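Local coordinates for Bd3459 (Bdellovibrio bacteriovorus, PDB 5CEC), which is probably a serine-type D-Ala-D-Ala carboxypeptidase or endopeptidase of the S13 family, acting on peptidoglycan and bound here by the ankyrin-repeat immunity protein Bd3460, at residues A151-P162 with Q250-W261. The protein carries 1 engineered substitution. Sequence-based numbering, arbitrary orientation.
With SO4 (sulfate ion), chain C; SO4 (sulfate ion), chain H.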
ATOM      1  N   ALA A 151       0.128  13.143  -5.280  1.00 16.96           N
ATOM      2  CA  ALA A 151      -0.183  12.648  -3.915  1.00 17.71           C
ATOM      3  C   ALA A 151      -0.575  11.172  -3.844  1.00 17.53           C
ATOM      4  O   ALA A 151      -0.305  10.527  -2.849  1.00 18.97           O
ATOM      5  CB  ALA A 151      -1.291  13.488  -3.325  1.00 18.89           C
ATOM      6  N   GLU A 152      -1.309  10.685  -4.849  1.00 17.66           N
ATOM      7  CA  GLU A 152      -1.765   9.306  -4.936  1.00 19.55           C
ATOM      8  C   GLU A 152      -1.052   8.436  -5.921  1.00 18.74           C
ATOM      9  O   GLU A 152      -1.576   7.373  -6.271  1.00 20.31           O
ATOM     10  CB  GLU A 152      -3.170   9.287  -5.539  1.00 26.69           C
ATOM     11  CG  GLU A 152      -4.173  10.009  -4.812  1.00 28.30           C
ATOM     12  CD  GLU A 152      -5.545   9.657  -5.308  1.00 20.80           C
ATOM     13  OE1 GLU A 152      -6.029   8.604  -4.921  1.00 20.08           O
ATOM     14  OE2 GLU A 152      -6.116  10.487  -6.003  1.00 18.50           O
ATOM     15  N   GLU A 153       0.109   8.868  -6.379  1.00 18.92           N
ATOM     16  CA  GLU A 153       0.793   8.217  -7.479  1.00 19.49           C
ATOM     17  C   GLU A 153       2.251   7.990  -7.136  1.00 19.74           C
ATOM     18  O   GLU A 153       2.785   8.567  -6.215  1.00 19.50           O
ATOM     19  CB  GLU A 153       0.624   9.070  -8.753  1.00 19.62           C
ATOM     20  CG  GLU A 153      -0.811   9.117  -9.242  1.00 20.03           C
ATOM     21  CD  GLU A 153      -1.073  10.238 -10.226  1.00 21.86           C
ATOM     22  OE1 GLU A 153      -0.318  10.377 -11.221  1.00 23.82           O
ATOM     23  OE2 GLU A 153      -2.044  10.977 -10.006  1.00 21.13           O
ATOM     24  N   LYS A 154       2.895   7.145  -7.908  1.00 20.65           N
ATOM     25  CA  LYS A 154       4.304   6.874  -7.775  1.00 20.35           C
ATOM     26  C   LYS A 154       5.030   8.066  -8.363  1.00 20.40           C
ATOM     27  O   LYS A 154       4.574   8.594  -9.397  1.00 22.76           O
ATOM     28  CB  LYS A 154       4.671   5.623  -8.564  1.00 21.55           C
ATOM     29  CG  LYS A 154       3.907   4.421  -8.093  1.00 24.46           C
ATOM     30  CD  LYS A 154       4.347   3.178  -8.776  1.00 27.36           C
ATOM     31  CE  LYS A 154       3.584   2.041  -8.162  1.00 29.88           C
ATOM     32  NZ  LYS A 154       3.874   0.785  -8.864  1.00 31.55           N
ATOM     33  N   PRO A 155       6.125   8.523  -7.762  1.00 20.44           N
ATOM     34  CA  PRO A 155       6.844   7.909  -6.645  1.00 18.93           C
ATOM     35  C   PRO A 155       6.484   8.430  -5.258  1.00 19.29           C
ATOM     36  O   PRO A 155       7.183   8.107  -4.292  1.00 19.88           O
ATOM     37  CB  PRO A 155       8.292   8.286  -6.963  1.00 19.87           C
ATOM     38  CG  PRO A 155       8.169   9.635  -7.565  1.00 21.82           C
ATOM     39  CD  PRO A 155       6.906   9.616  -8.365  1.00 22.55           C
ATOM     40  N   MET A 156       5.418   9.220  -5.106  1.00 19.27           N
ATOM     41  CA  MET A 156       5.103   9.768  -3.794  1.00 18.25           C
ATOM     42  C   MET A 156       4.541   8.729  -2.836  1.00 17.50           C
ATOM     43  O   MET A 156       4.686   8.869  -1.618  1.00 19.86           O
ATOM     44  CB  MET A 156       4.113  10.924  -3.902  1.00 19.28           C
ATOM     45  CG  MET A 156       4.630  12.083  -4.714  1.00 19.68           C
ATOM     46  SD  MET A 156       3.723  13.593  -4.302  1.00 22.50           S
ATOM     47  CE  MET A 156       4.657  14.079  -2.882  1.00 22.30           C
ATOM     48  N   ILE A 157       3.869   7.716  -3.356  1.00 17.21           N
ATOM     49  CA  ILE A 157       3.321   6.649  -2.516  1.00 17.76           C
ATOM     50  C   ILE A 157       4.433   6.075  -1.618  1.00 16.91           C
ATOM     51  O   ILE A 157       4.265   5.920  -0.402  1.00 17.85           O
ATOM     52  CB  ILE A 157       2.681   5.515  -3.362  1.00 18.74           C
ATOM     53  CG1 ILE A 157       1.387   5.991  -4.045  1.00 19.24           C
ATOM     54  CG2 ILE A 157       2.394   4.279  -2.509  1.00 18.24           C
ATOM     55  CD1 ILE A 157       0.959   5.151  -5.221  1.00 19.84           C
ATOM     56  N   GLY A 158       5.575   5.781  -2.224  1.00 16.72           N
ATOM     57  CA  GLY A 158       6.659   5.105  -1.496  1.00 18.61           C
ATOM     58  C   GLY A 158       7.867   5.971  -1.209  1.00 19.19           C
ATOM     59  O   GLY A 158       8.877   5.467  -0.702  1.00 23.52           O
ATOM     60  N   GLY A 159       7.783   7.260  -1.527  1.00 21.08           N
ATOM     61  CA  GLY A 159       8.922   8.158  -1.436  1.00 23.47           C
ATOM     62  C   GLY A 159       9.019   8.889  -0.130  1.00 19.99           C
ATOM     63  O   GLY A 159       8.215   8.695   0.788  1.00 20.89           O
ATOM     64  N   THR A 160      10.040   9.733  -0.043  1.00 22.40           N
ATOM     65  CA  THR A 160      10.240  10.594   1.113  1.00 23.75           C
ATOM     66  C   THR A 160       9.320  11.786   0.897  1.00 22.33           C
ATOM     67  O   THR A 160       9.490  12.538  -0.046  1.00 25.73           O
ATOM     68  CB  THR A 160      11.706  11.052   1.225  1.00 26.69           C
ATOM     69  OG1 THR A 160      12.513   9.898   1.463  1.00 31.29           O
ATOM     70  CG2 THR A 160      11.862  12.039   2.362  1.00 29.96           C
ATOM     71  N   THR A 161       8.359  11.954   1.789  1.00 19.40           N
ATOM     72  CA  THR A 161       7.395  13.035   1.682  1.00 19.39           C
ATOM     73  C   THR A 161       8.120  14.363   1.892  1.00 20.32           C
ATOM     74  O   THR A 161       8.832  14.530   2.894  1.00 21.64           O
ATOM     75  CB  THR A 161       6.293  12.859   2.727  1.00 18.17           C
ATOM     76  OG1 THR A 161       5.724  11.545   2.560  1.00 18.56           O
ATOM     77  CG2 THR A 161       5.244  13.912   2.619  1.00 19.26           C
ATOM     78  N   PRO A 162       7.921  15.325   0.979  1.00 22.42           N
ATOM     79  CA  PRO A 162       8.575  16.596   1.186  1.00 23.34           C
ATOM     80  C   PRO A 162       8.159  17.210   2.507  1.00 22.11           C
ATOM     81  O   PRO A 162       6.978  17.256   2.835  1.00 22.44           O
ATOM     82  CB  PRO A 162       8.130  17.430  -0.005  1.00 24.34           C
ATOM     83  CG  PRO A 162       7.773  16.449  -1.041  1.00 24.97           C
ATOM     84  CD  PRO A 162       7.223  15.272  -0.316  1.00 23.21           C
ATOM     85  N   GLN A 250      -2.777   1.628  -0.438  1.00 13.23           N
ATOM     86  CA  GLN A 250      -1.579   1.930  -1.237  1.00 13.65           C
ATOM     87  C   GLN A 250      -0.298   1.824  -0.423  1.00 14.49           C
ATOM     88  O   GLN A 250       0.763   1.648  -0.986  1.00 16.12           O
ATOM     89  CB  GLN A 250      -1.652   3.361  -1.747  1.00 15.46           C
ATOM     90  CG  GLN A 250      -2.768   3.669  -2.713  1.00 15.82           C
ATOM     91  CD  GLN A 250      -2.574   5.037  -3.272  1.00 16.36           C
ATOM     92  OE1 GLN A 250      -2.464   6.025  -2.535  1.00 16.36           O
ATOM     93  NE2 GLN A 250      -2.525   5.126  -4.589  1.00 16.85           N
ATOM     94  N   SER A 251      -0.390   2.014   0.894  1.00 13.50           N
ATOM     95  CA  SER A 251       0.747   2.313   1.764  1.00 13.59           C
ATOM     96  C   SER A 251       1.303   3.704   1.409  1.00 13.66           C
ATOM     97  O   SER A 251       2.488   3.899   1.162  1.00 15.06           O
ATOM     98  CB  SER A 251       1.819   1.251   1.727  1.00 13.63           C
ATOM     99  OG  SER A 251       2.579   1.357   2.928  1.00 14.97           O
ATOM    100  N   ASN A 252       0.430   4.699   1.416  1.00 13.78           N
ATOM    101  CA  ASN A 252       0.743   6.016   0.876  1.00 12.97           C
ATOM    102  C   ASN A 252       1.490   6.885   1.903  1.00 13.23           C
ATOM    103  O   ASN A 252       0.886   7.362   2.871  1.00 13.59           O
ATOM    104  CB  ASN A 252      -0.550   6.715   0.413  1.00 13.26           C
ATOM    105  CG  ASN A 252      -0.274   7.979  -0.311  1.00 13.67           C
ATOM    106  OD1 ASN A 252       0.508   8.814   0.167  1.00 14.11           O
ATOM    107  ND2 ASN A 252      -0.884   8.131  -1.467  1.00 15.00           N
ATOM    108  N   ASN A 253       2.780   7.101   1.662  1.00 13.78           N
ATOM    109  CA  ASN A 253       3.605   7.888   2.586  1.00 13.39           C
ATOM    110  C   ASN A 253       3.151   9.342   2.682  1.00 13.67           C
ATOM    111  O   ASN A 253       3.221   9.934   3.768  1.00 14.57           O
ATOM    112  CB  ASN A 253       5.056   7.844   2.167  1.00 14.46           C
ATOM    113  CG  ASN A 253       5.678   6.496   2.367  1.00 14.99           C
ATOM    114  OD1 ASN A 253       5.104   5.569   2.932  1.00 15.73           O
ATOM    115  ND2 ASN A 253       6.897   6.381   1.876  1.00 16.29           N
ATOM    116  N   TYR A 254       2.751   9.924   1.553  1.00 12.94           N
ATOM    117  CA  TYR A 254       2.350  11.326   1.538  1.00 13.52           C
ATOM    118  C   TYR A 254       1.179  11.577   2.460  1.00 14.29           C
ATOM    119  O   TYR A 254       1.191  12.547   3.278  1.00 13.95           O
ATOM    120  CB  TYR A 254       2.010  11.817   0.099  1.00 13.54           C
ATOM    121  CG  TYR A 254       1.505  13.229   0.052  1.00 13.64           C
ATOM    122  CD1 TYR A 254       2.367  14.317  -0.061  1.00 15.05           C
ATOM    123  CD2 TYR A 254       0.143  13.507   0.170  1.00 14.34           C
ATOM    124  CE1 TYR A 254       1.904  15.614  -0.077  1.00 15.62           C
ATOM    125  CE2 TYR A 254      -0.318  14.812   0.139  1.00 14.89           C
ATOM    126  CZ  TYR A 254       0.548  15.869   0.021  1.00 15.27           C
ATOM    127  OH  TYR A 254       0.100  17.155   0.040  1.00 16.15           O
ATOM    128  N   ILE A 255       0.162  10.720   2.345  1.00 13.01           N
ATOM    129  CA  ILE A 255      -1.011  10.898   3.197  1.00 13.55           C
ATOM    130  C   ILE A 255      -0.616  10.725   4.671  1.00 13.75           C
ATOM    131  O   ILE A 255      -1.014  11.512   5.540  1.00 14.21           O
ATOM    132  CB  ILE A 255      -2.175   9.954   2.841  1.00 13.43           C
ATOM    133  CG1 ILE A 255      -2.616  10.133   1.378  1.00 13.97           C
ATOM    134  CG2 ILE A 255      -3.371  10.149   3.758  1.00 14.57           C
ATOM    135  CD1 ILE A 255      -3.601   9.085   0.894  1.00 14.00           C
ATOM    136  N   ALA A 256       0.140   9.664   4.946  1.00 12.99           N
ATOM    137  CA  ALA A 256       0.458   9.335   6.346  1.00 12.77           C
ATOM    138  C   ALA A 256       1.299  10.450   6.977  1.00 13.37           C
ATOM    139  O   ALA A 256       1.055  10.839   8.134  1.00 14.44           O
ATOM    140  CB  ALA A 256       1.201   8.014   6.416  1.00 14.08           C
ATOM    141  N   ASP A 257       2.322  10.907   6.267  1.00 14.02           N
ATOM    142  CA  ASP A 257       3.221  11.916   6.823  1.00 14.27           C
ATOM    143  C   ASP A 257       2.484  13.235   7.035  1.00 15.05           C
ATOM    144  O   ASP A 257       2.673  13.898   8.043  1.00 16.18           O
ATOM    145  CB  ASP A 257       4.480  12.085   5.953  1.00 15.44           C
ATOM    146  CG  ASP A 257       5.404  10.907   6.052  1.00 17.58           C
ATOM    147  OD1 ASP A 257       5.543  10.361   7.172  1.00 19.51           O
ATOM    148  OD2 ASP A 257       6.034  10.560   5.042  1.00 18.89           O
ATOM    149  N   ASN A 258       1.586  13.591   6.111  1.00 13.99           N
ATOM    150  CA  ASN A 258       0.849  14.811   6.277  1.00 14.90           C
ATOM    151  C   ASN A 258      -0.181  14.751   7.395  1.00 14.83           C
ATOM    152  O   ASN A 258      -0.374  15.740   8.067  1.00 15.46           O
ATOM    153  CB  ASN A 258       0.256  15.298   4.948  1.00 15.47           C
ATOM    154  CG  ASN A 258       1.287  16.051   4.137  1.00 16.18           C
ATOM    155  OD1 ASN A 258       1.556  17.215   4.427  1.00 16.84           O
ATOM    156  ND2 ASN A 258       1.945  15.362   3.204  1.00 16.04           N
ATOM    157  N   LEU A 259      -0.829  13.601   7.575  1.00 14.02           N
ATOM    158  CA  LEU A 259      -1.719  13.460   8.721  1.00 15.20           C
ATOM    159  C   LEU A 259      -0.921  13.662  10.016  1.00 15.12           C
ATOM    160  O   LEU A 259      -1.370  14.355  10.913  1.00 16.51           O
ATOM    161  CB  LEU A 259      -2.411  12.110   8.737  1.00 15.41           C
ATOM    162  CG  LEU A 259      -3.582  11.941   7.775  1.00 15.56           C
ATOM    163  CD1 LEU A 259      -3.993  10.504   7.689  1.00 16.50           C
ATOM    164  CD2 LEU A 259      -4.771  12.829   8.156  1.00 16.66           C
ATOM    165  N   TYR A 260       0.248  13.022  10.116  1.00 14.64           N
ATOM    166  CA  TYR A 260       1.074  13.090  11.331  1.00 16.01           C
ATOM    167  C   TYR A 260       1.511  14.508  11.603  1.00 15.50           C
ATOM    168  O   TYR A 260       1.435  14.980  12.751  1.00 18.05           O
ATOM    169  CB  TYR A 260       2.235  12.150  11.134  1.00 16.17           C
ATOM    170  CG  TYR A 260       3.224  11.968  12.231  1.00 16.90           C
ATOM    171  CD1 TYR A 260       4.372  12.752  12.294  1.00 17.61           C
ATOM    172  CD2 TYR A 260       3.067  10.965  13.169  1.00 17.13           C
ATOM    173  CE1 TYR A 260       5.337  12.536  13.257  1.00 18.47           C
ATOM    174  CE2 TYR A 260       4.022  10.757  14.164  1.00 18.75           C
ATOM    175  CZ  TYR A 260       5.146  11.538  14.202  1.00 18.01           C
ATOM    176  OH  TYR A 260       6.074  11.272  15.164  1.00 20.89           O
ATOM    177  N   TRP A 261       1.931  15.238  10.576  1.00 15.41           N
ATOM    178  CA  TRP A 261       2.303  16.632  10.766  1.00 16.53           C
ATOM    179  C   TRP A 261       1.103  17.506  11.099  1.00 17.24           C
ATOM    180  O   TRP A 261       1.173  18.364  11.986  1.00 18.99           O
ATOM    181  CB  TRP A 261       3.014  17.178   9.534  1.00 17.26           C
ATOM    182  CG  TRP A 261       4.302  16.500   9.229  1.00 18.28           C
ATOM    183  CD1 TRP A 261       5.203  15.961  10.108  1.00 19.87           C
ATOM    184  CD2 TRP A 261       4.848  16.281   7.923  1.00 18.35           C
ATOM    185  NE1 TRP A 261       6.286  15.448   9.427  1.00 20.77           N
ATOM    186  CE2 TRP A 261       6.069  15.600   8.084  1.00 19.17           C
ATOM    187  CE3 TRP A 261       4.417  16.579   6.624  1.00 19.00           C
ATOM    188  CZ2 TRP A 261       6.862  15.240   6.999  1.00 20.02           C
ATOM    189  CZ3 TRP A 261       5.210  16.178   5.546  1.00 19.80           C
ATOM    190  CH2 TRP A 261       6.414  15.534   5.750  1.00 19.99           C
TER
HETATM  191  S   SO4 C 501       4.454  -1.495   1.926  1.00 22.64           S
HETATM  192  O1  SO4 C 501       4.393  -1.490   0.434  1.00 26.41           O
HETATM  193  O2  SO4 C 501       5.356  -2.531   2.453  1.00 27.93           O
HETATM  194  O3  SO4 C 501       4.818  -0.067   2.381  1.00 25.56           O
HETATM  195  O4  SO4 C 501       3.101  -1.691   2.467  1.00 24.06           O
HETATM  196  S   SO4 H 301       2.415   1.413 -12.459  1.00 33.55           S
HETATM  197  O1  SO4 H 301       1.175   1.042 -13.205  1.00 39.33           O
HETATM  198  O2  SO4 H 301       2.921   0.259 -11.666  1.00 30.89           O
HETATM  199  O3  SO4 H 301       3.438   1.852 -13.413  1.00 32.99           O
HETATM  200  O4  SO4 H 301       2.031   2.555 -11.574  1.00 36.39           O
HETATM  201  O   HOH W   1       8.562  10.276   4.239  1.00 26.81           O
HETATM  202  O   HOH W   2       4.517  17.143   1.721  1.00 21.24           O
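Loop 151-162 runs along the first turns of helix 253-262, the CA atoms of I157 and N252 4.3 Å apart. S251 and N253 lie where a penicillin-binding-protein SxN motif would be expected, consistent with the S13 family: S251 OG bonds a sulfate that S70 also holds, and N253 OD1 takes a hydrogen bond from K73. The loop fixes this turn mainly through carbonyls. I157 O accepts from N253 N at 2.8 Å, while ND2 of the same asparagine reaches G159 O at 2.9 Å, nearly straight (173°), fixing the rotation of the amide. OD1 of the N-cap residue N252 accepts from I255 N; ND2 gives one hydrogen to Q250 OE1 and the other to a lone pair of A151 O, 2.8 Å away. Q250 NE2 meets E152 O from above the carbonyl plane, with I157 CD1 against NE2 at 3.5 Å. In the first turn, M156 CE touches Y254 CD1, and its SD sits obliquely to the ring, a Met-aromatic contact; A151 CA lies over one face of the ring. One turn on, T161 OG1 donates to the anti lone pair of D257 OD2 at 2.7 Å, and a water links that OD2 to T161 N.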